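Local atomic coordinates of alanine racemase (Oenococcus oeni PSU-1, PDB entry 3HUR), a protein that belongs to the alanine racemase family and pairs an N-terminal TIM-barrel domain with a C-terminal domain rich in beta strands. Residues 255-260 / 284-289; 301-306 / 333-338. All coordinates share one frame; numbering follows the deposited sequence.

Contact 1 (255-260 / 284-289)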
ATOM      1  N   SER A 255     -22.616  -6.413   2.269  1.00 30.33           N
ATOM      2  CA  SER A 255     -22.874  -5.207   2.992  1.00 30.36           C
ATOM      3  C   SER A 255     -24.400  -4.988   2.999  1.00 31.57           C
ATOM      4  O   SER A 255     -25.160  -5.929   2.756  1.00 30.50           O
ATOM      5  CB  SER A 255     -22.133  -4.050   2.337  1.00 30.47           C
ATOM      6  OG  SER A 255     -22.342  -2.836   3.044  1.00 26.91           O
ATOM      7  N   GLU A 256     -24.832  -3.760   3.284  1.00 32.39           N
ATOM      8  CA  GLU A 256     -26.251  -3.437   3.339  1.00 33.77           C
ATOM      9  C   GLU A 256     -26.482  -1.986   2.971  1.00 33.53           C
ATOM     10  O   GLU A 256     -25.576  -1.198   3.052  1.00 34.19           O
ATOM     11  CB  GLU A 256     -26.809  -3.726   4.739  1.00 34.28           C
ATOM     12  CG  GLU A 256     -26.278  -2.797   5.822  1.00 37.64           C
ATOM     13  CD  GLU A 256     -26.694  -3.216   7.218  1.00 40.82           C
ATOM     14  OE1 GLU A 256     -27.893  -3.244   7.498  1.00 43.43           O
ATOM     15  OE2 GLU A 256     -25.818  -3.504   8.053  1.00 45.15           O
ATOM     16  N   ILE A 257     -27.701  -1.642   2.584  1.00 33.50           N
ATOM     17  CA  ILE A 257     -28.046  -0.283   2.212  1.00 33.11           C
ATOM     18  C   ILE A 257     -28.133   0.539   3.502  1.00 33.24           C
ATOM     19  O   ILE A 257     -28.923   0.197   4.368  1.00 32.18           O
ATOM     20  CB  ILE A 257     -29.432  -0.237   1.517  1.00 33.24           C
ATOM     21  CG1 ILE A 257     -29.409  -0.960   0.182  1.00 33.07           C
ATOM     22  CG2 ILE A 257     -29.905   1.209   1.303  1.00 33.21           C
ATOM     23  CD1 ILE A 257     -30.720  -0.875  -0.604  1.00 32.48           C
ATOM     24  N   ALA A 258     -27.332   1.609   3.590  1.00 33.83           N
ATOM     25  CA  ALA A 258     -27.316   2.553   4.715  1.00 35.18           C
ATOM     26  C   ALA A 258     -28.156   3.817   4.472  1.00 36.68           C
ATOM     27  O   ALA A 258     -28.545   4.494   5.416  1.00 35.53           O
ATOM     28  CB  ALA A 258     -25.852   2.961   5.078  1.00 34.35           C
ATOM     29  N   ASP A 259     -28.422   4.127   3.203  1.00 39.36           N
ATOM     30  CA  ASP A 259     -29.180   5.312   2.847  1.00 41.25           C
ATOM     31  C   ASP A 259     -29.804   5.137   1.453  1.00 43.42           C
ATOM     32  O   ASP A 259     -29.152   4.652   0.527  1.00 43.69           O
ATOM     33  CB  ASP A 259     -28.245   6.525   2.878  1.00 41.27           C
ATOM     34  CG  ASP A 259     -28.989   7.880   2.846  1.00 42.37           C
ATOM     35  OD1 ASP A 259     -30.120   7.946   3.371  1.00 41.21           O
ATOM     36  OD2 ASP A 259     -28.403   8.879   2.316  1.00 40.10           O
ATOM     37  N   VAL A 260     -31.074   5.519   1.326  1.00 46.02           N
ATOM     38  CA  VAL A 260     -31.771   5.602   0.023  1.00 48.04           C
ATOM     39  C   VAL A 260     -32.300   7.026  -0.228  1.00 49.64           C
ATOM     40  O   VAL A 260     -32.963   7.609   0.632  1.00 49.27           O
ATOM     41  CB  VAL A 260     -32.966   4.658  -0.062  1.00 48.22           C
ATOM     42  CG1 VAL A 260     -33.418   4.534  -1.510  1.00 48.13           C
ATOM     43  CG2 VAL A 260     -32.609   3.295   0.500  1.00 48.85           C
ATOM     44  N   ALA A 284     -29.078   4.006  -3.720  1.00 40.47           N
ATOM     45  CA  ALA A 284     -28.625   3.508  -2.418  1.00 38.23           C
ATOM     46  C   ALA A 284     -27.135   3.831  -2.210  1.00 36.48           C
ATOM     47  O   ALA A 284     -26.315   3.754  -3.148  1.00 36.19           O
ATOM     48  CB  ALA A 284     -28.893   2.025  -2.308  1.00 37.16           C
ATOM     49  N   THR A 285     -26.830   4.242  -0.992  1.00 34.23           N
ATOM     50  CA  THR A 285     -25.456   4.408  -0.484  1.00 33.27           C
ATOM     51  C   THR A 285     -25.061   3.196   0.395  1.00 31.88           C
ATOM     52  O   THR A 285     -25.764   2.863   1.367  1.00 31.38           O
ATOM     53  CB  THR A 285     -25.383   5.611   0.440  1.00 32.88           C
ATOM     54  OG1 THR A 285     -25.847   6.737  -0.269  1.00 33.79           O
ATOM     55  CG2 THR A 285     -23.953   5.868   0.971  1.00 33.44           C
ATOM     56  N   LEU A 286     -23.942   2.567   0.064  1.00 29.95           N
ATOM     57  CA  LEU A 286     -23.503   1.363   0.754  1.00 29.02           C
ATOM     58  C   LEU A 286     -22.286   1.756   1.574  1.00 27.78           C
ATOM     59  O   LEU A 286     -21.465   2.542   1.120  1.00 27.26           O
ATOM     60  CB  LEU A 286     -23.156   0.250  -0.260  1.00 29.07           C
ATOM     61  CG  LEU A 286     -24.191  -0.042  -1.351  1.00 29.56           C
ATOM     62  CD1 LEU A 286     -23.718  -1.168  -2.236  1.00 30.85           C
ATOM     63  CD2 LEU A 286     -25.581  -0.371  -0.813  1.00 29.83           C
ATOM     64  N   PRO A 287     -22.159   1.224   2.782  1.00 26.67           N
ATOM     65  CA  PRO A 287     -21.124   1.740   3.635  1.00 27.11           C
ATOM     66  C   PRO A 287     -19.792   1.021   3.437  1.00 27.96           C
ATOM     67  O   PRO A 287     -19.197   0.531   4.391  1.00 29.59           O
ATOM     68  CB  PRO A 287     -21.706   1.525   5.016  1.00 26.31           C
ATOM     69  CG  PRO A 287     -22.443   0.211   4.874  1.00 26.12           C
ATOM     70  CD  PRO A 287     -23.047   0.303   3.508  1.00 27.30           C
ATOM     71  N   PHE A 288     -19.325   0.963   2.196  1.00 28.21           N
ATOM     72  CA  PHE A 288     -17.945   0.661   1.940  1.00 28.04           C
ATOM     73  C   PHE A 288     -17.351   1.528   0.858  1.00 28.36           C
ATOM     74  O   PHE A 288     -18.032   2.052  -0.004  1.00 26.90           O
ATOM     75  CB  PHE A 288     -17.787  -0.809   1.571  1.00 28.52           C
ATOM     76  CG  PHE A 288     -18.641  -1.241   0.430  1.00 27.49           C
ATOM     77  CD1 PHE A 288     -18.200  -1.112  -0.851  1.00 26.35           C
ATOM     78  CD2 PHE A 288     -19.894  -1.777   0.652  1.00 29.38           C
ATOM     79  CE1 PHE A 288     -18.978  -1.510  -1.903  1.00 27.91           C
ATOM     80  CE2 PHE A 288     -20.681  -2.210  -0.405  1.00 28.16           C
ATOM     81  CZ  PHE A 288     -20.216  -2.063  -1.683  1.00 28.23           C
ATOM     82  N   GLY A 289     -16.031   1.622   0.890  1.00 29.97           N
ATOM     83  CA  GLY A 289     -15.285   2.289  -0.164  1.00 30.52           C
ATOM     84  C   GLY A 289     -13.826   1.968  -0.085  1.00 31.27           C
ATOM     85  O   GLY A 289     -13.441   0.934   0.440  1.00 32.54           O
TER
HETATM   86  O   HOH W   1     -28.194   7.251  -1.549  1.00 38.28           O
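Thr-285 pairs with two residues of the opposing strand, Ala-258 and Asp-259. Three backbone hydrogen bonds make the link. Ala-258 N gives a bond of 3.0 Å to Thr-285 O, nearly in line with that carbonyl. Asp-259 N reaches the same oxygen only weakly, at 3.5 Å. In return, Thr-285 N donates to Asp-259 O at 2.8 Å, and this bond is almost straight (169° at the hydrogen). Asp-259 O also receives a CA-H...O contact from Ala-284. One water binds Thr-285 OG1 and touches Asp-259 O weakly. Thr-285 OG1 is hydrogen-bonded as well to Tyr-271 OH of the third subunit.

Side-chain contacts lie on both faces. Ile-257 sets CG1 beside its backbone N and CG2 anti to it (chi1 -66°). Both branches and CD1 then rest against the single methyl of Ala-284, with CD1 3.8 Å from Ala-284 CB. Leu-286 crosses the Ile-257 side chain at a slant, and its CD2 lies 4.0 Å from Ile-257 CG1. On the other face, the CB atoms of Asp-259 and Thr-285 approach to 3.9 Å.

Past the paired residues, Pro-287 fits its ring against the backbone and a hydroxyl. Its CD is 3.0 Å from Glu-256 O and 3.3 Å from Ser-255 OG. That hydroxyl also lies at the edge of the Phe-288 ring, in its plane, while its hydrogen bond goes to Pro-9 O. Val-359 of the second subunit packs on Ala-258 and Pro-287.

Pro-287, just after the strand, is the centre of an inverse gamma turn. Two residues set against one on antiparallel strands make a classic beta bulge, here in the mixed sheet of the C-terminal domain.

Contact 2 (301-306 / 333-338)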
ATOM      1  N   SER A 301     -18.436  -2.259 -11.014  1.00 45.91           N
ATOM      2  CA  SER A 301     -19.574  -1.853 -11.854  1.00 45.70           C
ATOM      3  C   SER A 301     -20.928  -2.395 -11.411  1.00 45.67           C
ATOM      4  O   SER A 301     -21.972  -1.887 -11.845  1.00 46.56           O
ATOM      5  CB  SER A 301     -19.331  -2.269 -13.305  1.00 46.05           C
ATOM      6  OG  SER A 301     -18.796  -3.574 -13.390  1.00 46.69           O
ATOM      7  N   SER A 302     -20.945  -3.400 -10.541  1.00 44.96           N
ATOM      8  CA  SER A 302     -22.208  -4.017 -10.146  1.00 44.38           C
ATOM      9  C   SER A 302     -22.201  -4.671  -8.786  1.00 43.08           C
ATOM     10  O   SER A 302     -21.172  -5.129  -8.322  1.00 42.56           O
ATOM     11  CB  SER A 302     -22.562  -5.093 -11.157  1.00 44.61           C
ATOM     12  OG  SER A 302     -23.343  -4.522 -12.158  1.00 47.19           O
ATOM     13  N   VAL A 303     -23.370  -4.756  -8.171  1.00 41.68           N
ATOM     14  CA  VAL A 303     -23.513  -5.539  -6.949  1.00 40.93           C
ATOM     15  C   VAL A 303     -24.787  -6.342  -7.095  1.00 40.90           C
ATOM     16  O   VAL A 303     -25.582  -6.068  -8.002  1.00 40.70           O
ATOM     17  CB  VAL A 303     -23.572  -4.627  -5.710  1.00 40.94           C
ATOM     18  CG1 VAL A 303     -22.284  -3.839  -5.563  1.00 38.38           C
ATOM     19  CG2 VAL A 303     -24.742  -3.672  -5.810  1.00 40.58           C
ATOM     20  N   ILE A 304     -24.986  -7.322  -6.220  1.00 40.69           N
ATOM     21  CA  ILE A 304     -26.213  -8.086  -6.208  1.00 40.82           C
ATOM     22  C   ILE A 304     -27.097  -7.699  -5.043  1.00 41.26           C
ATOM     23  O   ILE A 304     -26.700  -7.764  -3.883  1.00 40.15           O
ATOM     24  CB  ILE A 304     -25.938  -9.602  -6.113  1.00 41.46           C
ATOM     25  CG1 ILE A 304     -25.228 -10.102  -7.369  1.00 42.34           C
ATOM     26  CG2 ILE A 304     -27.227 -10.384  -5.873  1.00 39.33           C
ATOM     27  CD1 ILE A 304     -24.302 -11.313  -7.096  1.00 42.46           C
ATOM     28  N   ILE A 305     -28.316  -7.318  -5.378  1.00 42.91           N
ATOM     29  CA  ILE A 305     -29.343  -7.043  -4.404  1.00 44.68           C
ATOM     30  C   ILE A 305     -30.576  -7.798  -4.842  1.00 46.87           C
ATOM     31  O   ILE A 305     -31.032  -7.655  -5.989  1.00 46.89           O
ATOM     32  CB  ILE A 305     -29.684  -5.547  -4.357  1.00 44.37           C
ATOM     33  CG1 ILE A 305     -28.528  -4.747  -3.774  1.00 44.55           C
ATOM     34  CG2 ILE A 305     -30.881  -5.311  -3.493  1.00 43.80           C
ATOM     35  CD1 ILE A 305     -28.627  -3.267  -4.018  1.00 42.58           C
ATOM     36  N   ASN A 306     -31.109  -8.611  -3.936  1.00 49.59           N
ATOM     37  CA  ASN A 306     -32.353  -9.329  -4.213  1.00 51.51           C
ATOM     38  C   ASN A 306     -32.234 -10.262  -5.410  1.00 52.15           C
ATOM     39  O   ASN A 306     -33.105 -10.283  -6.288  1.00 52.94           O
ATOM     40  CB  ASN A 306     -33.480  -8.332  -4.479  1.00 52.09           C
ATOM     41  CG  ASN A 306     -34.802  -8.810  -3.933  1.00 54.71           C
ATOM     42  OD1 ASN A 306     -35.074  -8.655  -2.745  1.00 59.30           O
ATOM     43  ND2 ASN A 306     -35.630  -9.377  -4.784  1.00 57.07           N
ATOM     44  N   THR A 333     -31.316  -3.653   3.708  1.00 39.24           N
ATOM     45  CA  THR A 333     -31.357  -4.646   2.662  1.00 38.73           C
ATOM     46  C   THR A 333     -29.963  -5.113   2.294  1.00 38.74           C
ATOM     47  O   THR A 333     -29.109  -4.301   2.015  1.00 38.52           O
ATOM     48  CB  THR A 333     -32.014  -4.055   1.407  1.00 38.43           C
ATOM     49  OG1 THR A 333     -33.388  -3.759   1.701  1.00 40.05           O
ATOM     50  CG2 THR A 333     -31.940  -5.007   0.232  1.00 37.30           C
ATOM     51  N   ARG A 334     -29.770  -6.435   2.250  1.00 38.77           N
ATOM     52  CA  ARG A 334     -28.472  -7.038   2.026  1.00 38.33           C
ATOM     53  C   ARG A 334     -27.940  -6.759   0.659  1.00 36.54           C
ATOM     54  O   ARG A 334     -28.699  -6.741  -0.280  1.00 35.31           O
ATOM     55  CB  ARG A 334     -28.553  -8.549   2.176  1.00 39.46           C
ATOM     56  CG  ARG A 334     -27.181  -9.234   2.081  1.00 42.68           C
ATOM     57  CD  ARG A 334     -27.260 -10.667   2.532  1.00 49.30           C
ATOM     58  NE  ARG A 334     -27.533 -11.519   1.387  1.00 53.96           N
ATOM     59  CZ  ARG A 334     -27.662 -12.836   1.426  1.00 57.92           C
ATOM     60  NH1 ARG A 334     -27.589 -13.510   2.575  1.00 57.96           N
ATOM     61  NH2 ARG A 334     -27.884 -13.483   0.286  1.00 61.02           N
ATOM     62  N   VAL A 335     -26.627  -6.563   0.569  1.00 35.43           N
ATOM     63  CA  VAL A 335     -25.942  -6.400  -0.705  1.00 35.67           C
ATOM     64  C   VAL A 335     -24.781  -7.383  -0.780  1.00 36.03           C
ATOM     65  O   VAL A 335     -24.120  -7.651   0.220  1.00 35.72           O
ATOM     66  CB  VAL A 335     -25.401  -5.003  -0.834  1.00 36.14           C
ATOM     67  CG1 VAL A 335     -24.623  -4.871  -2.082  1.00 36.41           C
ATOM     68  CG2 VAL A 335     -26.559  -3.979  -0.779  1.00 36.62           C
ATOM     69  N   THR A 336     -24.569  -7.967  -1.954  1.00 36.64           N
ATOM     70  CA  THR A 336     -23.486  -8.930  -2.146  1.00 37.02           C
ATOM     71  C   THR A 336     -22.529  -8.404  -3.212  1.00 37.12           C
ATOM     72  O   THR A 336     -22.936  -7.951  -4.269  1.00 37.58           O
ATOM     73  CB  THR A 336     -23.993 -10.323  -2.543  1.00 36.87           C
ATOM     74  OG1 THR A 336     -24.882 -10.801  -1.538  1.00 40.28           O
ATOM     75  CG2 THR A 336     -22.840 -11.301  -2.651  1.00 37.02           C
ATOM     76  N   LEU A 337     -21.246  -8.448  -2.899  1.00 36.86           N
ATOM     77  CA  LEU A 337     -20.237  -7.977  -3.799  1.00 36.62           C
ATOM     78  C   LEU A 337     -19.898  -9.071  -4.785  1.00 37.31           C
ATOM     79  O   LEU A 337     -20.084 -10.241  -4.488  1.00 37.13           O
ATOM     80  CB  LEU A 337     -19.018  -7.516  -2.998  1.00 35.86           C
ATOM     81  CG  LEU A 337     -19.279  -6.044  -2.665  1.00 35.46           C
ATOM     82  CD1 LEU A 337     -19.438  -5.820  -1.213  1.00 33.02           C
ATOM     83  CD2 LEU A 337     -18.204  -5.157  -3.318  1.00 32.77           C
ATOM     84  N   ILE A 338     -19.440  -8.661  -5.972  1.00 38.31           N
ATOM     85  CA  ILE A 338     -19.047  -9.568  -7.031  1.00 38.77           C
ATOM     86  C   ILE A 338     -17.563  -9.442  -7.272  1.00 39.39           C
ATOM     87  O   ILE A 338     -17.049  -8.341  -7.456  1.00 39.19           O
ATOM     88  CB  ILE A 338     -19.732  -9.241  -8.378  1.00 39.50           C
ATOM     89  CG1 ILE A 338     -21.267  -9.172  -8.220  1.00 39.57           C
ATOM     90  CG2 ILE A 338     -19.284 -10.275  -9.461  1.00 36.53           C
ATOM     91  CD1 ILE A 338     -21.971  -8.623  -9.493  1.00 39.18           C
TER
HETATM   92  O   HOH W   2     -19.149  -6.011  -6.755  1.00 37.51           O
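Ile-304 and Ile-338 both place CG1 beside the backbone N, anti to the carbonyl carbon (chi1 -66° and -54°). These torsions help to bring the two side chains together at about a right angle, with Ile-304 CD1 3.9 Å from Ile-338 CG1. Their strands, 302-305 and 334-338, are antiparallel neighbours in the mixed sheet of the C-terminal domain. The strand directions are 142° apart, so the pair is clearly twisted.

Ile-304 and Thr-336 form the hydrogen-bonded pair. Ile-304 N donates to Thr-336 O at 2.9 Å. Thr-336 N returns a bond of the same length to Ile-304 O. The same Ile-304 O takes a CA-H...O contact from Val-335. Beside these bonds, the CB atoms of Ile-304 and Thr-336 stand 4.1 Å apart.

Val-303, Val-335 and Ile-305 are buried on the other side. Val-335 sits between two residues of the facing strand and gives one methyl to each. Its CG1 is 3.8 Å from Val-303 CB, and its CG2 is 3.7 Å from Ile-305 CG1. Ile-312 packs on Val-303, and Met-310 and Leu-325 pack on Ile-305. Further along, the partly exposed Thr-333 meets Ile-305 CG2 with its methyl, while Thr-333 OG1 bonds to Pro-330 O.

At the Ile-338 end, a water joins the strands. It lies 2.7 Å from Ser-302 O, to which it probably donates, and accepts from Ile-338 N. Close by, Ile-338 CD1 lies 3.9 Å from Ser-302 CB.

How the contacts relate
Contacts 1 and 2 belong to one sheet, and their centres are about 10 Å apart. Strands 251-263 and 334-339 are neighbours in it and join the two contacts. Two probable backbone hydrogen bonds cross the seam: Ser-255 O to Val-335 N at 2.7 Å, and Ile-257 N to Thr-333 O at 3.1 Å. Leu-286 CD2 of contact 1 also packs on Val-335 CG2 of contact 2, at 3.7 Å. Along the chain, contact 1 closes before contact 2 opens. They differ in their surroundings. Two other subunits reach contact 1, whereas no other chain of the assembly touches the segments of contact 2.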